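Local coordinates for vascular protein tyrosine phosphatase 1 (Rattus norvegicus, PDB 3I36) that probably removes phosphate from phosphotyrosine in proteins by hydrolysis, through the intracellular catalytic domain of a receptor-type tyrosine phosphatase, at residues N136-V141 against S197-Q202; V171-E176 against T183-V188; C44-E49 against Q292-N297. All coordinates share one frame; numbering follows the deposited sequence.

Interaction 1 (N136-V141 against S197-Q202); sequences NVYAIV and SHPLRQ
Y138 and H198 stack face to face, the ring centroids 3.8 Å apart and the planes 13° off parallel, with H198 ND1 over the centre of the tyrosine ring. H198 reaches this place because its CG sits between the backbone N and the carbonyl carbon (chi1 66°), which sets the imidazole over the tyrosine ring with ND1 close to P199 O. There ND1 donates to P199 O over 2.6 Å, the oxygen lying in the imidazole plane, so the ring's rotation is fixed. W133 also meets the imidazole, with nearly parallel rings.

Backbone bonds follow where the chains run parallel: R201 N gives to Y138 O at 2.8 Å, and I140 N to R201 O at 2.9 Å. They join strand 139-142 to strand 196-205 in the central mixed sheet of the phosphatase domain.

Apolar contacts fill the side carrying I140 and L200. I140 CD1 touches L200 CD1 at 3.8 Å, and helix 125-134 covers both through V132.

V137 O is buried with no hydrogen-bond partner in the model; its close neighbour is H198 CE1 at 3.1 Å, at the imidazole edge. With ND1 committed to P199 O, the imidazole offers this carbonyl a polarised C-H, probably a modest electrostatic compensation.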
loop_
_atom_site.group_PDB
_atom_site.type_symbol
_atom_site.label_atom_id
_atom_site.label_comp_id
_atom_site.label_asym_id
_atom_site.label_seq_id
_atom_site.Cartn_x
_atom_site.Cartn_y
_atom_site.Cartn_z
ATOM N N ASN A 136 -13.279 -7.855 0.228
ATOM C CA ASN A 136 -12.738 -9.186 0.017
ATOM C C ASN A 136 -11.242 -9.224 0.288
ATOM O O ASN A 136 -10.502 -9.937 -0.381
ATOM C CB ASN A 136 -13.016 -9.627 -1.424
ATOM C CG ASN A 136 -12.905 -11.118 -1.603
ATOM O OD1 ASN A 136 -13.288 -11.873 -0.721
ATOM N ND2 ASN A 136 -12.371 -11.552 -2.749
ATOM N N VAL A 137 -10.801 -8.451 1.271
ATOM C CA VAL A 137 -9.389 -8.390 1.608
ATOM C C VAL A 137 -8.990 -9.590 2.449
ATOM O O VAL A 137 -9.589 -9.841 3.480
ATOM C CB VAL A 137 -9.080 -7.084 2.365
ATOM C CG1 VAL A 137 -7.649 -7.072 2.860
ATOM C CG2 VAL A 137 -9.312 -5.908 1.426
ATOM N N TYR A 138 -7.985 -10.331 1.990
ATOM C CA TYR A 138 -7.458 -11.473 2.730
ATOM C C TYR A 138 -6.060 -11.146 3.244
ATOM O O TYR A 138 -5.530 -11.817 4.116
ATOM C CB TYR A 138 -7.348 -12.684 1.824
ATOM C CG TYR A 138 -8.628 -13.464 1.678
ATOM C CD1 TYR A 138 -9.728 -12.915 1.050
ATOM C CD2 TYR A 138 -8.722 -14.753 2.155
ATOM C CE1 TYR A 138 -10.910 -13.647 0.906
ATOM C CE2 TYR A 138 -9.882 -15.487 2.022
ATOM C CZ TYR A 138 -10.968 -14.935 1.395
ATOM O OH TYR A 138 -12.117 -15.681 1.264
ATOM N N ALA A 139 -5.451 -10.115 2.667
ATOM C CA ALA A 139 -4.097 -9.744 3.049
ATOM C C ALA A 139 -4.007 -8.256 3.326
ATOM O O ALA A 139 -4.458 -7.435 2.533
ATOM C CB ALA A 139 -3.093 -10.135 1.959
ATOM N N ILE A 140 -3.402 -7.919 4.451
ATOM C CA ILE A 140 -3.131 -6.527 4.746
ATOM C C ILE A 140 -1.637 -6.409 4.824
ATOM O O ILE A 140 -0.979 -7.224 5.458
ATOM C CB ILE A 140 -3.719 -6.101 6.097
ATOM C CG1 ILE A 140 -5.247 -5.988 5.991
ATOM C CG2 ILE A 140 -3.108 -4.773 6.551
ATOM C CD1 ILE A 140 -5.919 -5.695 7.340
ATOM N N VAL A 141 -1.104 -5.386 4.174
ATOM C CA VAL A 141 0.304 -5.095 4.294
ATOM C C VAL A 141 0.400 -3.785 5.023
ATOM O O VAL A 141 -0.092 -2.763 4.549
ATOM C CB VAL A 141 0.964 -4.967 2.925
ATOM C CG1 VAL A 141 2.430 -4.550 3.080
ATOM C CG2 VAL A 141 0.865 -6.288 2.189
ATOM N N SER A 197 -17.241 -15.934 7.070
ATOM C CA SER A 197 -15.924 -15.635 7.598
ATOM C C SER A 197 -14.852 -16.076 6.627
ATOM O O SER A 197 -15.090 -16.869 5.719
ATOM C CB SER A 197 -15.730 -16.351 8.930
ATOM O OG SER A 197 -15.922 -17.737 8.767
ATOM N N HIS A 198 -13.662 -15.539 6.816
ATOM C CA HIS A 198 -12.514 -16.036 6.092
ATOM C C HIS A 198 -11.266 -15.526 6.779
ATOM O O HIS A 198 -11.347 -14.682 7.676
ATOM C CB HIS A 198 -12.557 -15.614 4.621
ATOM C CG HIS A 198 -12.426 -14.139 4.406
ATOM N ND1 HIS A 198 -11.226 -13.474 4.552
ATOM C CD2 HIS A 198 -13.335 -13.210 4.037
ATOM C CE1 HIS A 198 -11.404 -12.194 4.283
ATOM N NE2 HIS A 198 -12.676 -12.007 3.966
ATOM N N PRO A 199 -10.116 -16.068 6.386
ATOM C CA PRO A 199 -8.858 -15.686 7.010
ATOM C C PRO A 199 -8.417 -14.336 6.506
ATOM O O PRO A 199 -8.828 -13.855 5.445
ATOM C CB PRO A 199 -7.870 -16.753 6.504
ATOM C CG PRO A 199 -8.708 -17.837 5.925
ATOM C CD PRO A 199 -9.923 -17.144 5.400
ATOM N N LEU A 200 -7.557 -13.720 7.287
ATOM C CA LEU A 200 -6.863 -12.552 6.825
ATOM C C LEU A 200 -5.501 -12.664 7.435
ATOM O O LEU A 200 -5.362 -13.042 8.597
ATOM C CB LEU A 200 -7.572 -11.269 7.277
ATOM C CG LEU A 200 -6.831 -10.005 6.825
ATOM C CD1 LEU A 200 -7.798 -8.899 6.407
ATOM C CD2 LEU A 200 -5.880 -9.519 7.911
ATOM N N ARG A 201 -4.488 -12.397 6.627
ATOM C CA ARG A 201 -3.145 -12.341 7.139
ATOM C C ARG A 201 -2.672 -10.915 7.006
ATOM O O ARG A 201 -2.862 -10.271 5.973
ATOM C CB ARG A 201 -2.218 -13.270 6.337
ATOM C CG ARG A 201 -0.750 -13.096 6.715
ATOM C CD ARG A 201 0.048 -14.312 6.326
ATOM N NE ARG A 201 -0.491 -15.513 6.944
ATOM C CZ ARG A 201 -0.115 -16.741 6.615
ATOM N NH1 ARG A 201 0.808 -16.917 5.675
ATOM N NH2 ARG A 201 -0.662 -17.789 7.220
ATOM N N GLN A 202 -2.039 -10.432 8.060
ATOM C CA GLN A 202 -1.537 -9.097 8.089
ATOM C C GLN A 202 -0.033 -9.194 8.120
ATOM O O GLN A 202 0.542 -9.813 9.017
ATOM C CB GLN A 202 -2.003 -8.383 9.352
ATOM C CG GLN A 202 -1.481 -6.968 9.464
ATOM C CD GLN A 202 -1.520 -6.501 10.907
ATOM O OE1 GLN A 202 -1.285 -7.290 11.817
ATOM N NE2 GLN A 202 -1.824 -5.228 11.120
#

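Interaction 2 (V171-E176 against T183-V188); sequences VAMTSE and TIRDFV
The F187 ring has A172 O at its edge, near the ring plane, in the beta hairpin of strands 169-178 and 182-191. V171 CG1 and the start of M173 approach the phenyl obliquely, M173 CB coming to 3.5 Å from F187 CE1. The M173 sulfur adds an oblique Met-aromatic contact, SD standing 5.0 Å from the F187 centroid. On the same face of the hairpin is the R185 guanidinium: E176 OE2 and a water occupy its edge in plane, while T183 CG2, from its own strand, rests over one face, offset toward the rim.

E176 and R185 run side by side. The acid stretches out with CG opposite its backbone N (chi1 175°), and its OE2 takes the R185 NE proton on the anti lone pair at 2.7 Å, with the two flat groups turned 64° apart. That water bridges OE2 to R185 NH2, and NH1 goes on to Q202 and H204 of the next strand, so the guanidinium is held along its edges.

The antiparallel pairing is broken by a classic beta bulge, in which T174 and S175 both face D186. T174 N donates to D186 O at 2.6 Å, S175 N adds a weak bond to the same oxygen, and D186 N returns one to S175 O at 2.8 Å. The D186 carboxylate has its strongest partner in R201 of strand 196-205, which pairs with 182-191 on its other side. Within the bulge, the T174 side chain crosses that of V188 at about a right angle, with T174 CG2 3.5 Å from V188 CG2.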
loop_
_atom_site.group_PDB
_atom_site.type_symbol
_atom_site.label_atom_id
_atom_site.label_comp_id
_atom_site.label_asym_id
_atom_site.label_seq_id
_atom_site.Cartn_x
_atom_site.Cartn_y
_atom_site.Cartn_z
ATOM N N VAL A 171 -13.170 -9.791 14.533
ATOM C CA VAL A 171 -11.845 -10.228 14.147
ATOM C C VAL A 171 -11.190 -10.813 15.366
ATOM O O VAL A 171 -11.326 -10.291 16.474
ATOM C CB VAL A 171 -10.993 -9.062 13.575
ATOM C CG1 VAL A 171 -9.694 -9.594 13.012
ATOM C CG2 VAL A 171 -11.773 -8.334 12.494
ATOM N N ALA A 172 -10.520 -11.933 15.160
ATOM C CA ALA A 172 -9.791 -12.587 16.216
ATOM C C ALA A 172 -8.465 -13.003 15.632
ATOM O O ALA A 172 -8.400 -13.560 14.534
ATOM C CB ALA A 172 -10.555 -13.811 16.714
ATOM N N MET A 173 -7.395 -12.740 16.363
ATOM C CA MET A 173 -6.095 -13.146 15.895
ATOM C C MET A 173 -5.898 -14.629 16.194
ATOM O O MET A 173 -6.153 -15.078 17.305
ATOM C CB MET A 173 -5.017 -12.308 16.568
ATOM C CG MET A 173 -3.665 -12.513 15.936
ATOM S SD MET A 173 -2.419 -11.512 16.742
ATOM C CE MET A 173 -2.414 -12.282 18.353
ATOM N N THR A 174 -5.447 -15.389 15.205
ATOM C CA THR A 174 -5.263 -16.822 15.397
ATOM C C THR A 174 -3.800 -17.199 15.577
ATOM O O THR A 174 -3.476 -18.227 16.174
ATOM C CB THR A 174 -5.862 -17.618 14.244
ATOM O OG1 THR A 174 -5.232 -17.224 13.015
ATOM C CG2 THR A 174 -7.366 -17.357 14.172
ATOM N N SER A 175 -2.913 -16.363 15.066
ATOM C CA SER A 175 -1.499 -16.565 15.306
ATOM C C SER A 175 -0.763 -15.281 15.027
ATOM O O SER A 175 -1.270 -14.397 14.330
ATOM C CB SER A 175 -0.937 -17.703 14.444
ATOM O OG SER A 175 -0.926 -17.349 13.075
ATOM N N GLU A 176 0.429 -15.184 15.600
ATOM C CA GLU A 176 1.283 -14.025 15.439
ATOM C C GLU A 176 2.715 -14.511 15.514
ATOM O O GLU A 176 3.109 -15.157 16.480
ATOM C CB GLU A 176 1.031 -13.020 16.552
ATOM C CG GLU A 176 1.976 -11.836 16.516
ATOM C CD GLU A 176 1.707 -10.858 17.630
ATOM O OE1 GLU A 176 1.949 -11.215 18.805
ATOM O OE2 GLU A 176 1.256 -9.732 17.337
ATOM N N THR A 183 6.307 -8.627 11.508
ATOM C CA THR A 183 5.438 -9.506 12.248
ATOM C C THR A 183 4.323 -9.911 11.320
ATOM O O THR A 183 3.806 -9.097 10.564
ATOM C CB THR A 183 4.862 -8.780 13.460
ATOM O OG1 THR A 183 5.930 -8.500 14.365
ATOM C CG2 THR A 183 3.777 -9.624 14.149
ATOM N N ILE A 184 3.973 -11.183 11.365
ATOM C CA ILE A 184 2.902 -11.674 10.548
ATOM C C ILE A 184 1.816 -12.162 11.473
ATOM O O ILE A 184 2.073 -12.930 12.413
ATOM C CB ILE A 184 3.386 -12.793 9.611
ATOM C CG1 ILE A 184 4.435 -12.221 8.645
ATOM C CG2 ILE A 184 2.213 -13.377 8.838
ATOM C CD1 ILE A 184 5.132 -13.262 7.802
ATOM N N ARG A 185 0.605 -11.678 11.236
ATOM C CA ARG A 185 -0.509 -12.022 12.097
ATOM C C ARG A 185 -1.594 -12.629 11.248
ATOM O O ARG A 185 -1.913 -12.129 10.172
ATOM C CB ARG A 185 -1.021 -10.780 12.818
ATOM C CG ARG A 185 0.085 -10.028 13.552
ATOM C CD ARG A 185 -0.491 -8.955 14.472
ATOM N NE ARG A 185 0.582 -8.272 15.173
ATOM C CZ ARG A 185 1.213 -7.203 14.701
ATOM N NH1 ARG A 185 0.850 -6.674 13.538
ATOM N NH2 ARG A 185 2.196 -6.650 15.401
ATOM N N ASP A 186 -2.147 -13.727 11.736
ATOM C CA ASP A 186 -3.299 -14.307 11.095
ATOM C C ASP A 186 -4.513 -14.030 11.937
ATOM O O ASP A 186 -4.463 -14.093 13.171
ATOM C CB ASP A 186 -3.116 -15.803 10.894
ATOM C CG ASP A 186 -2.282 -16.114 9.685
ATOM O OD1 ASP A 186 -2.421 -15.387 8.689
ATOM O OD2 ASP A 186 -1.493 -17.077 9.724
ATOM N N PHE A 187 -5.609 -13.739 11.252
ATOM C CA PHE A 187 -6.880 -13.512 11.892
ATOM C C PHE A 187 -7.949 -14.310 11.182
ATOM O O PHE A 187 -7.771 -14.793 10.059
ATOM C CB PHE A 187 -7.270 -12.043 11.797
ATOM C CG PHE A 187 -6.224 -11.111 12.306
ATOM C CD1 PHE A 187 -6.252 -10.674 13.622
ATOM C CD2 PHE A 187 -5.205 -10.679 11.473
ATOM C CE1 PHE A 187 -5.275 -9.821 14.096
ATOM C CE2 PHE A 187 -4.225 -9.809 11.939
ATOM C CZ PHE A 187 -4.259 -9.384 13.255
ATOM N N VAL A 188 -9.064 -14.453 11.865
ATOM C CA VAL A 188 -10.283 -14.862 11.220
ATOM C C VAL A 188 -11.132 -13.615 11.216
ATOM O O VAL A 188 -11.270 -12.948 12.238
ATOM C CB VAL A 188 -10.995 -15.964 12.006
ATOM C CG1 VAL A 188 -12.353 -16.230 11.400
ATOM C CG2 VAL A 188 -10.151 -17.227 12.007
HETATM O O HOH W 1 -6.614 -17.325 10.708
HETATM O O HOH W 2 3.201 -7.782 17.852
#

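Interaction 3 (C44-E49 against Q292-N297); sequences CGFAEE and QYVFLN
Y293 reaches across to E49 with its hydroxyl, OH donating to OE2 over 2.7 Å. A chi1 of -173° turns the tyrosine ring away from its own amide nitrogen and carries it off helix 290-305 toward the other helix. E49 comes in with CG beside its N and then runs extended, so that the carboxylate stands square to the phenol ring, the planes 90° apart, while OE2 lies in the ring plane at its edge. OE2 uses its anti lone pair, the one away from OE1; OE1 itself is taken by the hydroxyl of Y34, earlier on helix 28-53. The two tyrosines thus hold both carboxylate oxygens, which would probably favour the charged form of this buried acid.

The contact is helix against helix, on the helical side of the phosphatase domain: segments 44-49 and 292-297, on helices 28-53 and 290-305, have axes 10.0 Å apart at closest and N-to-C directions at 116°.

F46 points into the crossing. Its CB packs on V294 CG2 at 3.8 Å, and the two side chains meet at about a right angle. Farther out, N297 comes in obliquely from the opposite direction, its CB 3.7 Å from F46 CZ. F35 also meets the F46 ring edge to face.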
loop_
_atom_site.group_PDB
_atom_site.type_symbol
_atom_site.label_atom_id
_atom_site.label_comp_id
_atom_site.label_asym_id
_atom_site.label_seq_id
_atom_site.Cartn_x
_atom_site.Cartn_y
_atom_site.Cartn_z
ATOM N N CYS A 44 20.356 13.210 -10.386
ATOM C CA CYS A 44 19.710 14.234 -11.184
ATOM C C CYS A 44 18.605 13.646 -12.043
ATOM O O CYS A 44 17.490 14.165 -12.071
ATOM C CB CYS A 44 20.721 14.939 -12.078
ATOM S SG CYS A 44 19.994 16.317 -12.984
ATOM N N GLY A 45 18.930 12.568 -12.751
ATOM C CA GLY A 45 17.999 11.941 -13.661
ATOM C C GLY A 45 16.789 11.400 -12.924
ATOM O O GLY A 45 15.655 11.563 -13.373
ATOM N N PHE A 46 17.025 10.732 -11.800
ATOM C CA PHE A 46 15.912 10.262 -10.981
ATOM C C PHE A 46 15.097 11.438 -10.466
ATOM O O PHE A 46 13.871 11.387 -10.436
ATOM C CB PHE A 46 16.418 9.429 -9.808
ATOM C CG PHE A 46 16.953 8.091 -10.207
ATOM C CD1 PHE A 46 18.163 7.635 -9.712
ATOM C CD2 PHE A 46 16.240 7.283 -11.080
ATOM C CE1 PHE A 46 18.650 6.397 -10.079
ATOM C CE2 PHE A 46 16.728 6.046 -11.453
ATOM C CZ PHE A 46 17.927 5.602 -10.951
ATOM N N ALA A 47 15.783 12.492 -10.048
ATOM C CA ALA A 47 15.109 13.686 -9.563
ATOM C C ALA A 47 14.220 14.267 -10.654
ATOM O O ALA A 47 13.114 14.729 -10.384
ATOM C CB ALA A 47 16.129 14.725 -9.079
ATOM N N GLU A 48 14.713 14.238 -11.889
ATOM C CA GLU A 48 13.957 14.750 -13.021
ATOM C C GLU A 48 12.712 13.909 -13.284
ATOM O O GLU A 48 11.625 14.440 -13.535
ATOM C CB GLU A 48 14.829 14.779 -14.274
ATOM C CG GLU A 48 14.120 15.354 -15.488
ATOM C CD GLU A 48 15.044 15.464 -16.692
ATOM O OE1 GLU A 48 15.900 14.570 -16.869
ATOM O OE2 GLU A 48 14.918 16.449 -17.450
ATOM N N GLU A 49 12.874 12.593 -13.239
ATOM C CA GLU A 49 11.737 11.708 -13.465
ATOM C C GLU A 49 10.704 11.968 -12.392
ATOM O O GLU A 49 9.511 12.079 -12.664
ATOM C CB GLU A 49 12.173 10.247 -13.405
ATOM C CG GLU A 49 12.920 9.795 -14.623
ATOM C CD GLU A 49 13.373 8.357 -14.514
ATOM O OE1 GLU A 49 14.263 7.969 -15.290
ATOM O OE2 GLU A 49 12.843 7.625 -13.652
ATOM N N GLN A 292 12.281 7.606 -1.810
ATOM C CA GLN A 292 11.514 6.400 -2.087
ATOM C C GLN A 292 11.592 6.030 -3.552
ATOM O O GLN A 292 11.711 4.860 -3.888
ATOM C CB GLN A 292 10.050 6.566 -1.673
ATOM C CG GLN A 292 9.895 6.551 -0.172
ATOM C CD GLN A 292 8.533 7.001 0.280
ATOM O OE1 GLN A 292 7.686 7.362 -0.534
ATOM N NE2 GLN A 292 8.316 6.995 1.587
ATOM N N TYR A 293 11.486 7.027 -4.420
ATOM C CA TYR A 293 11.526 6.774 -5.851
ATOM C C TYR A 293 12.876 6.192 -6.257
ATOM O O TYR A 293 12.948 5.286 -7.080
ATOM C CB TYR A 293 11.266 8.062 -6.615
ATOM C CG TYR A 293 11.116 7.869 -8.104
ATOM C CD1 TYR A 293 9.913 7.458 -8.644
ATOM C CD2 TYR A 293 12.181 8.091 -8.965
ATOM C CE1 TYR A 293 9.759 7.282 -9.995
ATOM C CE2 TYR A 293 12.035 7.928 -10.330
ATOM C CZ TYR A 293 10.817 7.514 -10.836
ATOM O OH TYR A 293 10.643 7.341 -12.186
ATOM N N VAL A 294 13.944 6.734 -5.691
ATOM C CA VAL A 294 15.263 6.190 -5.964
ATOM C C VAL A 294 15.362 4.790 -5.383
ATOM O O VAL A 294 15.906 3.890 -6.009
ATOM C CB VAL A 294 16.377 7.081 -5.399
ATOM C CG1 VAL A 294 17.739 6.399 -5.571
ATOM C CG2 VAL A 294 16.352 8.434 -6.098
ATOM N N PHE A 295 14.824 4.619 -4.180
ATOM C CA PHE A 295 14.780 3.308 -3.533
ATOM C C PHE A 295 14.137 2.274 -4.441
ATOM O O PHE A 295 14.583 1.123 -4.492
ATOM C CB PHE A 295 14.036 3.408 -2.200
ATOM C CG PHE A 295 13.942 2.111 -1.442
ATOM C CD1 PHE A 295 15.012 1.653 -0.680
ATOM C CD2 PHE A 295 12.776 1.370 -1.465
ATOM C CE1 PHE A 295 14.913 0.471 0.036
ATOM C CE2 PHE A 295 12.671 0.192 -0.765
ATOM C CZ PHE A 295 13.739 -0.266 -0.011
ATOM N N LEU A 296 13.092 2.669 -5.170
ATOM C CA LEU A 296 12.437 1.738 -6.095
ATOM C C LEU A 296 13.405 1.327 -7.154
ATOM O O LEU A 296 13.509 0.160 -7.530
ATOM C CB LEU A 296 11.286 2.415 -6.821
ATOM C CG LEU A 296 9.996 2.505 -6.061
ATOM C CD1 LEU A 296 8.965 3.144 -6.970
ATOM C CD2 LEU A 296 9.604 1.091 -5.654
ATOM N N ASN A 297 14.111 2.316 -7.667
ATOM C CA ASN A 297 15.076 2.023 -8.689
ATOM C C ASN A 297 16.171 1.154 -8.108
ATOM O O ASN A 297 16.660 0.247 -8.772
ATOM C CB ASN A 297 15.594 3.317 -9.277
ATOM C CG ASN A 297 14.583 3.945 -10.190
ATOM O OD1 ASN A 297 13.746 4.753 -9.766
ATOM N ND2 ASN A 297 14.620 3.543 -11.449
#

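How the interactions relate
Interactions 1 and 2 are neighbours in one mixed sheet, their centres 9 Å apart: strands 139-142, 196-205, 182-191 and 169-178 lie side by side in that order. They touch directly through the R201 NE to D186 OD1 salt bridge, 2.6 Å, and through packing of Q202 on F187. Interaction 3 joins helices 28-53 and 290-305 on the opposite side of the chain's centre, about 32 Å from interaction 1 and 36 Å from interaction 2, between centres. Along the sequence the contacts are nested, 2 within 1 and 1 within 3. Interaction 3 thus brings the domain's early and late helices together, enclosing the sheet-forming chain and the predicted catalytic cysteine, C244, between them in sequence.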